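Local coordinates for regulator of nonsense transcripts 2 (Homo sapiens, PDB 4CEM), which takes part in nonsense-mediated mRNA decay as the UPF2 factor, whose three MIF4G domains probably make it a scaffold for partner proteins, at residues K53-F58 / L80-Y85; N43-L48 / H114-D119; R253-L258 / M288-L293. One frame throughout, in Å; residues are numbered along the deposited sequence.

Contacts 1 and 2 sit together at one end of the elongated all-helical chain, their centres about 12 Å apart, while contact 3 lies on the opposite side of the chain's centre, about 53 Å from the centre of contact 1 and 56 Å from that of contact 2. Along the sequence, contact 1 is nested inside the loop that contact 2 closes. The two touch through 80-85, the loop between helices 70-79 and 86-95. Contact 3 comes later, between helices 230-259 and 283-303. The four segments of contacts 1 and 3 are consistent with distant parts of one MIF4G domain, extended and repeat-like in build.

Contact 1 of 3, residues K53-F58 / L80-Y85; sequences KKNTAF and LNLSKY
N55 carries its CG beside its own backbone N (chi1 -80°), which lays the side chain across the Y85 ring, whereas F58, one turn further along helix 52-61, has CG anti to the backbone N (chi1 -174°) and reaches L80 and L82 instead. The N55 amide and the Y85 ring are stacked, their planes 18° apart. CB of N55 sits over the middle of one ring face, 3.6 Å from the centroid of Y85, a CH-pi contact. ND2 of N55 donates to the backbone oxygens of S51 and D49, just before helix 52-61, two bonds that probably fix the rotation of the amide.

Next to it the contact turns apolar. L80 straddles the helix surface, its CD1 against CB and CG of F58 and its CD2 3.8 Å from CB of K54. CD1 of L82 comes in at 3.8 Å from CE2 of F58, the two side chains crossing at about a right angle.

The loop that presents these leucines is tightly wound. The bond from CA to CB of N81 leads away from helix 52-61, and its OD1 closes an Asx turn, S83 N donating to N81 OD1 at 3.0 Å in the carbonyl plane. L82 to Y85 then form a type I beta turn that delivers Y85 as N-cap of helix 86-95.

F58 and L82 also pack on F77 of helix 70-79 and on F113 of helix 103-116, so the contact seats helix 52-61 against these two helices, near their C-terminal ends.

Contact 2 of 3, residues N43-L48 / H114-D119; sequences NFFSRL and HQRYAD
The backbones stay well apart here, with the CA atoms of F45 and R116 at 9.8 Å the nearest pair, so long side chains must bridge from helix 42-46 to the end of helix 103-116, where Y117 is the first residue to leave helical geometry. R116 does most of the bridging. Its CG stands anti to the backbone N, and the chain bends at chi3 (-81°), carrying the guanidinium back to F44 and L48. F44 sets CE1 over the middle of one guanidinium face, 3.9 Å above the plane. The ring itself is turned 66° from that plane, so its rim meets the flat cation, and NH2 of R116 lies at the edge of the F44 ring. L48, whose side chain runs against that of R116, brings CD1 obliquely to 3.5 Å from NH1 of R116.

This short helix and the turn after it lie at one end of the chain, where they cover the C-terminal end of a helix in the all-helical MIF4G domain, a fold built of HEAT-like helical repeats.

F45 works lower on the same arginine: its CZ and CE1 rest on the aliphatic CG of R116, and R116 O lies in the plane of the ring, 3.8 Å from CZ of F45. An alanine at R116 is likely to open a gap beside F44 and L48 and let the F45 ring turn more freely. F45 also meets Y117, centroids 5.6 Å apart and planes at 38°. The hydroxyl of Y117 takes a hydrogen bond from L82 N, while its ring leans on F77 of helix 70-79.

Contact 3 of 3, residues R253-L258 / M288-L293; sequences RDHREL and MSYQKL
D254, whose CB lies 4.2 Å from CD1 of Y290, holds its carboxylate through a salt bridge to its own neighbour, OD1 of D254 lying 3.2 Å from NH1 of R253. The other carboxylate oxygen, OD2 of D254, is 4.4 Å from CD2 of L293.

Y290 contributes most to the surface buried between the two helices. With CG anti to its backbone N (chi1 172°) it extends straight across to the other helix, where its ring takes three neighbours. L258 places CD2 over the centre of one face, 4.3 Å from the centroid of Y290, a CH-pi contact. CD1 of Y290 approaches the backbone oxygen of D254. At the far end OH of Y290 comes within 3.1 Å of ND1 of H255, whose ring is nearly parallel to the tyrosine (23°) but slid aside, so the two hardly overlap.

L311 near the end of the modelled chain touches both Y290 and H255. L293 continues the interface along helix 230-259 onto L247, H250 and L251, and L258 reaches Y283 and A287 on helix 283-303. The axes of the two short segments come within 10.8 Å at their closest, with 149° between their directions, an antiparallel helix pair of the sort from which the HEAT-like helical repeats of MIF4G domains are assembled.

Contact 1 of 3, residues K53-F58 / L80-Y85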
loop_
_atom_site.group_PDB
_atom_site.type_symbol
_atom_site.label_atom_id
_atom_site.label_comp_id
_atom_site.label_asym_id
_atom_site.label_seq_id
_atom_site.Cartn_x
_atom_site.Cartn_y
_atom_site.Cartn_z
ATOM N N LYS A 53 29.519 -2.311 -18.217
ATOM C CA LYS A 53 29.551 -3.478 -17.331
ATOM C C LYS A 53 28.914 -3.135 -15.976
ATOM O O LYS A 53 27.952 -3.781 -15.550
ATOM C CB LYS A 53 30.984 -4.000 -17.110
ATOM C CG LYS A 53 31.940 -3.828 -18.288
ATOM C CD LYS A 53 33.167 -4.738 -18.176
ATOM C CE LYS A 53 34.245 -4.370 -19.200
ATOM N NZ LYS A 53 35.161 -5.502 -19.529
ATOM N N LYS A 54 29.430 -2.090 -15.331
ATOM C CA LYS A 54 29.041 -1.771 -13.958
ATOM C C LYS A 54 27.623 -1.229 -13.871
ATOM O O LYS A 54 26.832 -1.679 -13.044
ATOM C CB LYS A 54 30.045 -0.808 -13.318
ATOM C CG LYS A 54 31.449 -1.392 -13.298
ATOM C CD LYS A 54 32.200 -1.191 -11.995
ATOM C CE LYS A 54 33.280 -2.258 -11.842
ATOM N NZ LYS A 54 34.326 -1.886 -10.850
ATOM N N ASN A 55 27.294 -0.287 -14.740
ATOM C CA ASN A 55 25.939 0.248 -14.771
ATOM C C ASN A 55 24.888 -0.805 -15.069
ATOM O O ASN A 55 23.789 -0.751 -14.524
ATOM C CB ASN A 55 25.831 1.403 -15.757
ATOM C CG ASN A 55 26.347 2.695 -15.173
ATOM O OD1 ASN A 55 25.573 3.501 -14.663
ATOM N ND2 ASN A 55 27.659 2.887 -15.213
ATOM N N THR A 56 25.229 -1.775 -15.912
ATOM C CA THR A 56 24.293 -2.854 -16.239
ATOM C C THR A 56 24.167 -3.788 -15.054
ATOM O O THR A 56 23.064 -4.203 -14.712
ATOM C CB THR A 56 24.722 -3.638 -17.495
ATOM O OG1 THR A 56 24.887 -2.717 -18.583
ATOM C CG2 THR A 56 23.671 -4.680 -17.861
ATOM N N ALA A 57 25.294 -4.103 -14.422
ATOM C CA ALA A 57 25.286 -4.913 -13.204
ATOM C C ALA A 57 24.355 -4.281 -12.174
ATOM O O ALA A 57 23.480 -4.951 -11.613
ATOM C CB ALA A 57 26.688 -5.044 -12.637
ATOM N N PHE A 58 24.521 -2.976 -11.967
ATOM C CA PHE A 58 23.727 -2.258 -10.990
ATOM C C PHE A 58 22.242 -2.308 -11.321
ATOM O O PHE A 58 21.426 -2.618 -10.447
ATOM C CB PHE A 58 24.197 -0.811 -10.854
ATOM C CG PHE A 58 23.498 -0.064 -9.761
ATOM C CD1 PHE A 58 23.665 -0.442 -8.437
ATOM C CD2 PHE A 58 22.645 0.996 -10.053
ATOM C CE1 PHE A 58 23.007 0.225 -7.419
ATOM C CE2 PHE A 58 21.994 1.676 -9.038
ATOM C CZ PHE A 58 22.177 1.289 -7.719
ATOM N N LEU A 80 28.623 5.370 -9.773
ATOM C CA LEU A 80 28.223 5.166 -11.154
ATOM C C LEU A 80 27.662 6.436 -11.790
ATOM O O LEU A 80 27.015 7.241 -11.130
ATOM C CB LEU A 80 27.142 4.087 -11.226
ATOM C CG LEU A 80 27.421 2.694 -10.675
ATOM C CD1 LEU A 80 26.208 1.814 -10.900
ATOM C CD2 LEU A 80 28.634 2.085 -11.350
ATOM N N ASN A 81 27.908 6.600 -13.087
ATOM C CA ASN A 81 27.204 7.600 -13.888
ATOM C C ASN A 81 26.066 6.892 -14.596
ATOM O O ASN A 81 26.275 6.241 -15.611
ATOM C CB ASN A 81 28.141 8.266 -14.906
ATOM C CG ASN A 81 27.449 9.344 -15.725
ATOM O OD1 ASN A 81 26.224 9.378 -15.833
ATOM N ND2 ASN A 81 28.237 10.241 -16.295
ATOM N N LEU A 82 24.863 7.028 -14.051
ATOM C CA LEU A 82 23.687 6.326 -14.568
ATOM C C LEU A 82 22.883 7.183 -15.554
ATOM O O LEU A 82 21.764 6.820 -15.913
ATOM C CB LEU A 82 22.808 5.854 -13.397
ATOM C CG LEU A 82 23.335 4.643 -12.606
ATOM C CD1 LEU A 82 22.867 4.677 -11.162
ATOM C CD2 LEU A 82 22.925 3.324 -13.250
ATOM N N SER A 83 23.469 8.296 -16.004
ATOM C CA SER A 83 22.819 9.220 -16.940
ATOM C C SER A 83 22.122 8.549 -18.115
ATOM O O SER A 83 21.038 8.975 -18.502
ATOM C CB SER A 83 23.820 10.226 -17.501
ATOM O OG SER A 83 24.100 11.244 -16.561
ATOM N N LYS A 84 22.746 7.511 -18.677
ATOM C CA LYS A 84 22.211 6.827 -19.849
ATOM C C LYS A 84 21.303 5.650 -19.525
ATOM O O LYS A 84 20.697 5.087 -20.437
ATOM C CB LYS A 84 23.355 6.335 -20.736
ATOM C CG LYS A 84 24.184 7.443 -21.372
ATOM C CD LYS A 84 25.352 6.849 -22.148
ATOM C CE LYS A 84 26.514 7.825 -22.304
ATOM N NZ LYS A 84 26.225 8.929 -23.267
ATOM N N TYR A 85 21.198 5.264 -18.253
ATOM C CA TYR A 85 20.531 3.999 -17.900
ATOM C C TYR A 85 19.249 4.172 -17.068
ATOM O O TYR A 85 18.766 3.220 -16.441
ATOM C CB TYR A 85 21.520 3.072 -17.191
ATOM C CG TYR A 85 22.818 2.881 -17.943
ATOM C CD1 TYR A 85 23.819 3.852 -17.893
ATOM C CD2 TYR A 85 23.049 1.734 -18.709
ATOM C CE1 TYR A 85 25.009 3.689 -18.580
ATOM C CE2 TYR A 85 24.241 1.562 -19.405
ATOM C CZ TYR A 85 25.215 2.546 -19.332
ATOM O OH TYR A 85 26.404 2.408 -20.004
#

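Contact 2 of 3, residues N43-L48 / H114-D119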
loop_
_atom_site.group_PDB
_atom_site.type_symbol
_atom_site.label_atom_id
_atom_site.label_comp_id
_atom_site.label_asym_id
_atom_site.label_seq_id
_atom_site.Cartn_x
_atom_site.Cartn_y
_atom_site.Cartn_z
ATOM N N ASN A 43 30.672 18.253 -14.954
ATOM C CA ASN A 43 31.990 17.952 -14.389
ATOM C C ASN A 43 31.930 16.876 -13.301
ATOM O O ASN A 43 32.781 15.995 -13.249
ATOM C CB ASN A 43 32.702 19.227 -13.890
ATOM C CG ASN A 43 32.295 19.631 -12.477
ATOM O OD1 ASN A 43 31.187 19.329 -12.012
ATOM N ND2 ASN A 43 33.194 20.329 -11.785
ATOM N N PHE A 44 30.913 16.943 -12.448
ATOM C CA PHE A 44 30.728 15.955 -11.394
ATOM C C PHE A 44 30.475 14.579 -12.004
ATOM O O PHE A 44 31.024 13.584 -11.550
ATOM C CB PHE A 44 29.561 16.364 -10.485
ATOM C CG PHE A 44 29.244 15.363 -9.416
ATOM C CD1 PHE A 44 28.378 14.309 -9.667
ATOM C CD2 PHE A 44 29.807 15.471 -8.161
ATOM C CE1 PHE A 44 28.086 13.375 -8.683
ATOM C CE2 PHE A 44 29.510 14.545 -7.166
ATOM C CZ PHE A 44 28.649 13.496 -7.432
ATOM N N PHE A 45 29.636 14.526 -13.029
ATOM C CA PHE A 45 29.324 13.262 -13.692
ATOM C C PHE A 45 30.537 12.662 -14.389
ATOM O O PHE A 45 30.651 11.439 -14.473
ATOM C CB PHE A 45 28.164 13.440 -14.675
ATOM C CG PHE A 45 26.832 13.587 -13.998
ATOM C CD1 PHE A 45 26.219 12.485 -13.408
ATOM C CD2 PHE A 45 26.212 14.821 -13.908
ATOM C CE1 PHE A 45 25.002 12.614 -12.763
ATOM C CE2 PHE A 45 24.997 14.957 -13.258
ATOM C CZ PHE A 45 24.391 13.853 -12.687
ATOM N N SER A 46 31.444 13.523 -14.858
ATOM C CA SER A 46 32.688 13.091 -15.513
ATOM C C SER A 46 33.494 12.145 -14.655
ATOM O O SER A 46 34.102 11.207 -15.164
ATOM C CB SER A 46 33.586 14.289 -15.827
ATOM O OG SER A 46 32.857 15.302 -16.483
ATOM N N ARG A 47 33.515 12.422 -13.353
ATOM C CA ARG A 47 34.347 11.676 -12.418
ATOM C C ARG A 47 33.711 10.397 -11.900
ATOM O O ARG A 47 34.381 9.618 -11.234
ATOM C CB ARG A 47 34.714 12.543 -11.226
ATOM C CG ARG A 47 35.454 13.809 -11.588
ATOM C CD ARG A 47 36.135 14.369 -10.353
ATOM N NE ARG A 47 35.942 15.809 -10.234
ATOM C CZ ARG A 47 36.149 16.514 -9.121
ATOM N NH1 ARG A 47 36.568 15.921 -8.001
ATOM N NH2 ARG A 47 35.943 17.829 -9.133
ATOM N N LEU A 48 32.424 10.192 -12.155
ATOM C CA LEU A 48 31.805 8.911 -11.851
ATOM C C LEU A 48 32.001 8.067 -13.095
ATOM O O LEU A 48 32.300 8.607 -14.165
ATOM C CB LEU A 48 30.326 9.082 -11.502
ATOM C CG LEU A 48 30.024 10.061 -10.353
ATOM C CD1 LEU A 48 28.534 10.098 -10.075
ATOM C CD2 LEU A 48 30.790 9.715 -9.082
ATOM N N HIS A 114 16.270 10.335 -8.028
ATOM C CA HIS A 114 15.538 11.575 -8.239
ATOM C C HIS A 114 16.371 12.780 -7.947
ATOM O O HIS A 114 16.335 13.738 -8.698
ATOM C CB HIS A 114 14.290 11.600 -7.375
ATOM C CG HIS A 114 13.553 12.915 -7.415
ATOM N ND1 HIS A 114 12.987 13.391 -8.535
ATOM C CD2 HIS A 114 13.300 13.854 -6.413
ATOM C CE1 HIS A 114 12.405 14.574 -8.270
ATOM N NE2 HIS A 114 12.600 14.854 -6.967
ATOM N N GLN A 115 17.144 12.736 -6.863
ATOM C CA GLN A 115 17.951 13.887 -6.446
ATOM C C GLN A 115 19.166 14.113 -7.348
ATOM O O GLN A 115 19.712 15.219 -7.387
ATOM C CB GLN A 115 18.389 13.763 -4.979
ATOM C CG GLN A 115 17.262 13.984 -3.975
ATOM C CD GLN A 115 17.572 13.426 -2.589
ATOM O OE1 GLN A 115 18.678 13.582 -2.079
ATOM N NE2 GLN A 115 16.588 12.787 -1.972
ATOM N N ARG A 116 19.593 13.079 -8.064
ATOM C CA ARG A 116 20.729 13.210 -8.967
ATOM C C ARG A 116 20.326 13.453 -10.427
ATOM O O ARG A 116 20.996 14.216 -11.113
ATOM C CB ARG A 116 21.625 11.981 -8.876
ATOM C CG ARG A 116 22.969 12.167 -9.559
ATOM C CD ARG A 116 23.971 11.127 -9.096
ATOM N NE ARG A 116 24.589 11.476 -7.818
ATOM C CZ ARG A 116 25.534 10.751 -7.220
ATOM N NH1 ARG A 116 25.981 9.622 -7.771
ATOM N NH2 ARG A 116 26.041 11.152 -6.061
ATOM N N TYR A 117 19.234 12.822 -10.872
ATOM C CA TYR A 117 18.836 12.798 -12.286
ATOM C C TYR A 117 17.423 13.328 -12.569
ATOM O O TYR A 117 16.429 12.727 -12.157
ATOM C CB TYR A 117 18.906 11.363 -12.810
ATOM C CG TYR A 117 20.234 10.684 -12.577
ATOM C CD1 TYR A 117 21.316 10.918 -13.423
ATOM C CD2 TYR A 117 20.407 9.790 -11.531
ATOM C CE1 TYR A 117 22.532 10.288 -13.223
ATOM C CE2 TYR A 117 21.623 9.157 -11.328
ATOM C CZ TYR A 117 22.677 9.413 -12.176
ATOM O OH TYR A 117 23.878 8.795 -11.977
ATOM N N ALA A 118 17.347 14.425 -13.321
ATOM C CA ALA A 118 16.072 15.017 -13.742
ATOM C C ALA A 118 15.159 14.069 -14.517
ATOM O O ALA A 118 13.943 14.182 -14.425
ATOM C CB ALA A 118 16.325 16.279 -14.554
ATOM N N ASP A 119 15.731 13.127 -15.262
ATOM C CA ASP A 119 14.936 12.187 -16.068
ATOM C C ASP A 119 14.219 11.115 -15.271
ATOM O O ASP A 119 13.369 10.409 -15.820
ATOM C CB ASP A 119 15.823 11.459 -17.085
ATOM C CG ASP A 119 16.346 12.368 -18.155
ATOM O OD1 ASP A 119 15.977 13.559 -18.155
ATOM O OD2 ASP A 119 17.138 11.890 -18.997
#

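Contact 3 of 3, residues R253-L258 / M288-L293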
loop_
_atom_site.group_PDB
_atom_site.type_symbol
_atom_site.label_atom_id
_atom_site.label_comp_id
_atom_site.label_asym_id
_atom_site.label_seq_id
_atom_site.Cartn_x
_atom_site.Cartn_y
_atom_site.Cartn_z
ATOM N N ARG A 253 -24.995 -9.961 3.674
ATOM C CA ARG A 253 -25.403 -11.060 2.798
ATOM C C ARG A 253 -24.883 -12.392 3.332
ATOM O O ARG A 253 -25.663 -13.294 3.627
ATOM C CB ARG A 253 -24.905 -10.853 1.361
ATOM C CG ARG A 253 -25.923 -10.238 0.411
ATOM C CD ARG A 253 -25.737 -10.732 -1.020
ATOM N NE ARG A 253 -24.565 -10.155 -1.693
ATOM C CZ ARG A 253 -23.358 -10.723 -1.801
ATOM N NH1 ARG A 253 -23.095 -11.918 -1.272
ATOM N NH2 ARG A 253 -22.388 -10.080 -2.450
ATOM N N ASP A 254 -23.568 -12.493 3.486
ATOM C CA ASP A 254 -22.944 -13.736 3.926
ATOM C C ASP A 254 -23.297 -14.131 5.365
ATOM O O ASP A 254 -23.124 -15.290 5.735
ATOM C CB ASP A 254 -21.424 -13.668 3.754
ATOM C CG ASP A 254 -21.009 -13.569 2.298
ATOM O OD1 ASP A 254 -21.791 -13.015 1.495
ATOM O OD2 ASP A 254 -19.908 -14.047 1.952
ATOM N N HIS A 255 -23.781 -13.191 6.174
ATOM C CA HIS A 255 -24.306 -13.539 7.499
ATOM C C HIS A 255 -25.626 -14.257 7.361
ATOM O O HIS A 255 -25.793 -15.361 7.883
ATOM C CB HIS A 255 -24.452 -12.306 8.392
ATOM C CG HIS A 255 -24.706 -12.633 9.852
ATOM N ND1 HIS A 255 -24.036 -13.489 10.731
ATOM C CD2 HIS A 255 -25.724 -12.093 10.552
ATOM C CE1 HIS A 255 -24.669 -13.421 11.922
ATOM N NE2 HIS A 255 -25.703 -12.569 11.814
ATOM N N ARG A 256 -26.568 -13.639 6.644
ATOM C CA ARG A 256 -27.872 -14.252 6.352
ATOM C C ARG A 256 -27.723 -15.652 5.763
ATOM O O ARG A 256 -28.244 -16.616 6.314
ATOM C CB ARG A 256 -28.682 -13.377 5.381
ATOM C CG ARG A 256 -29.702 -12.463 6.045
ATOM C CD ARG A 256 -31.082 -13.099 6.084
ATOM N NE ARG A 256 -32.135 -12.103 6.285
ATOM C CZ ARG A 256 -33.392 -12.211 5.848
ATOM N NH1 ARG A 256 -33.796 -13.279 5.160
ATOM N NH2 ARG A 256 -34.261 -11.234 6.093
ATOM N N GLU A 257 -26.989 -15.755 4.658
ATOM C CA GLU A 257 -26.850 -17.018 3.929
ATOM C C GLU A 257 -25.941 -18.028 4.622
ATOM O O GLU A 257 -25.811 -19.154 4.153
ATOM C CB GLU A 257 -26.358 -16.759 2.504
ATOM C CG GLU A 257 -27.345 -15.956 1.666
ATOM C CD GLU A 257 -26.753 -15.458 0.360
ATOM O OE1 GLU A 257 -25.871 -16.147 -0.198
ATOM O OE2 GLU A 257 -27.174 -14.376 -0.110
ATOM N N LEU A 258 -25.299 -17.627 5.716
ATOM C CA LEU A 258 -24.633 -18.577 6.603
ATOM C C LEU A 258 -25.656 -19.141 7.585
ATOM O O LEU A 258 -25.653 -20.340 7.865
ATOM C CB LEU A 258 -23.487 -17.915 7.374
ATOM C CG LEU A 258 -22.745 -18.799 8.388
ATOM C CD1 LEU A 258 -21.786 -19.753 7.689
ATOM C CD2 LEU A 258 -22.003 -17.947 9.405
HETATM N N MSE A 288 -15.341 -20.483 6.991
HETATM C CA MSE A 288 -13.914 -20.153 6.999
HETATM C C MSE A 288 -13.726 -18.771 6.439
HETATM O O MSE A 288 -13.095 -17.922 7.069
HETATM C CB MSE A 288 -13.129 -21.144 6.143
HETATM C CG MSE A 288 -11.637 -20.823 6.073
HETATM SE SE MSE A 288 -10.720 -21.688 7.587
HETATM C CE MSE A 288 -9.769 -20.139 8.387
ATOM N N SER A 289 -14.263 -18.546 5.242
ATOM C CA SER A 289 -14.097 -17.276 4.539
ATOM C C SER A 289 -14.942 -16.161 5.151
ATOM O O SER A 289 -14.592 -14.983 5.034
ATOM C CB SER A 289 -14.459 -17.427 3.062
ATOM O OG SER A 289 -15.863 -17.442 2.893
ATOM N N TYR A 290 -16.062 -16.523 5.776
ATOM C CA TYR A 290 -16.847 -15.556 6.542
ATOM C C TYR A 290 -15.988 -15.007 7.676
ATOM O O TYR A 290 -15.882 -13.791 7.847
ATOM C CB TYR A 290 -18.126 -16.189 7.106
ATOM C CG TYR A 290 -18.887 -15.291 8.066
ATOM C CD1 TYR A 290 -19.845 -14.391 7.602
ATOM C CD2 TYR A 290 -18.646 -15.342 9.440
ATOM C CE1 TYR A 290 -20.539 -13.569 8.478
ATOM C CE2 TYR A 290 -19.334 -14.526 10.323
ATOM C CZ TYR A 290 -20.278 -13.641 9.837
ATOM O OH TYR A 290 -20.959 -12.826 10.711
ATOM N N GLN A 291 -15.371 -15.911 8.436
ATOM C CA GLN A 291 -14.514 -15.524 9.555
ATOM C C GLN A 291 -13.408 -14.561 9.136
ATOM O O GLN A 291 -13.071 -13.637 9.880
ATOM C CB GLN A 291 -13.905 -16.760 10.233
ATOM C CG GLN A 291 -14.811 -17.412 11.263
ATOM C CD GLN A 291 -15.032 -16.538 12.486
ATOM O OE1 GLN A 291 -15.745 -15.536 12.427
ATOM N NE2 GLN A 291 -14.426 -16.920 13.606
ATOM N N LYS A 292 -12.855 -14.778 7.945
ATOM C CA LYS A 292 -11.817 -13.905 7.397
ATOM C C LYS A 292 -12.392 -12.583 6.879
ATOM O O LYS A 292 -11.748 -11.541 7.004
ATOM C CB LYS A 292 -11.040 -14.630 6.294
ATOM C CG LYS A 292 -10.245 -15.808 6.828
ATOM C CD LYS A 292 -9.545 -16.595 5.736
ATOM C CE LYS A 292 -8.707 -17.699 6.358
ATOM N NZ LYS A 292 -8.382 -18.794 5.404
ATOM N N LEU A 293 -13.596 -12.629 6.306
ATOM C CA LEU A 293 -14.289 -11.421 5.849
ATOM C C LEU A 293 -14.721 -10.551 7.036
ATOM O O LEU A 293 -14.688 -9.321 6.958
ATOM C CB LEU A 293 -15.513 -11.781 5.005
ATOM C CG LEU A 293 -16.137 -10.613 4.230
ATOM C CD1 LEU A 293 -15.419 -10.405 2.904
ATOM C CD2 LEU A 293 -17.629 -10.834 4.013
#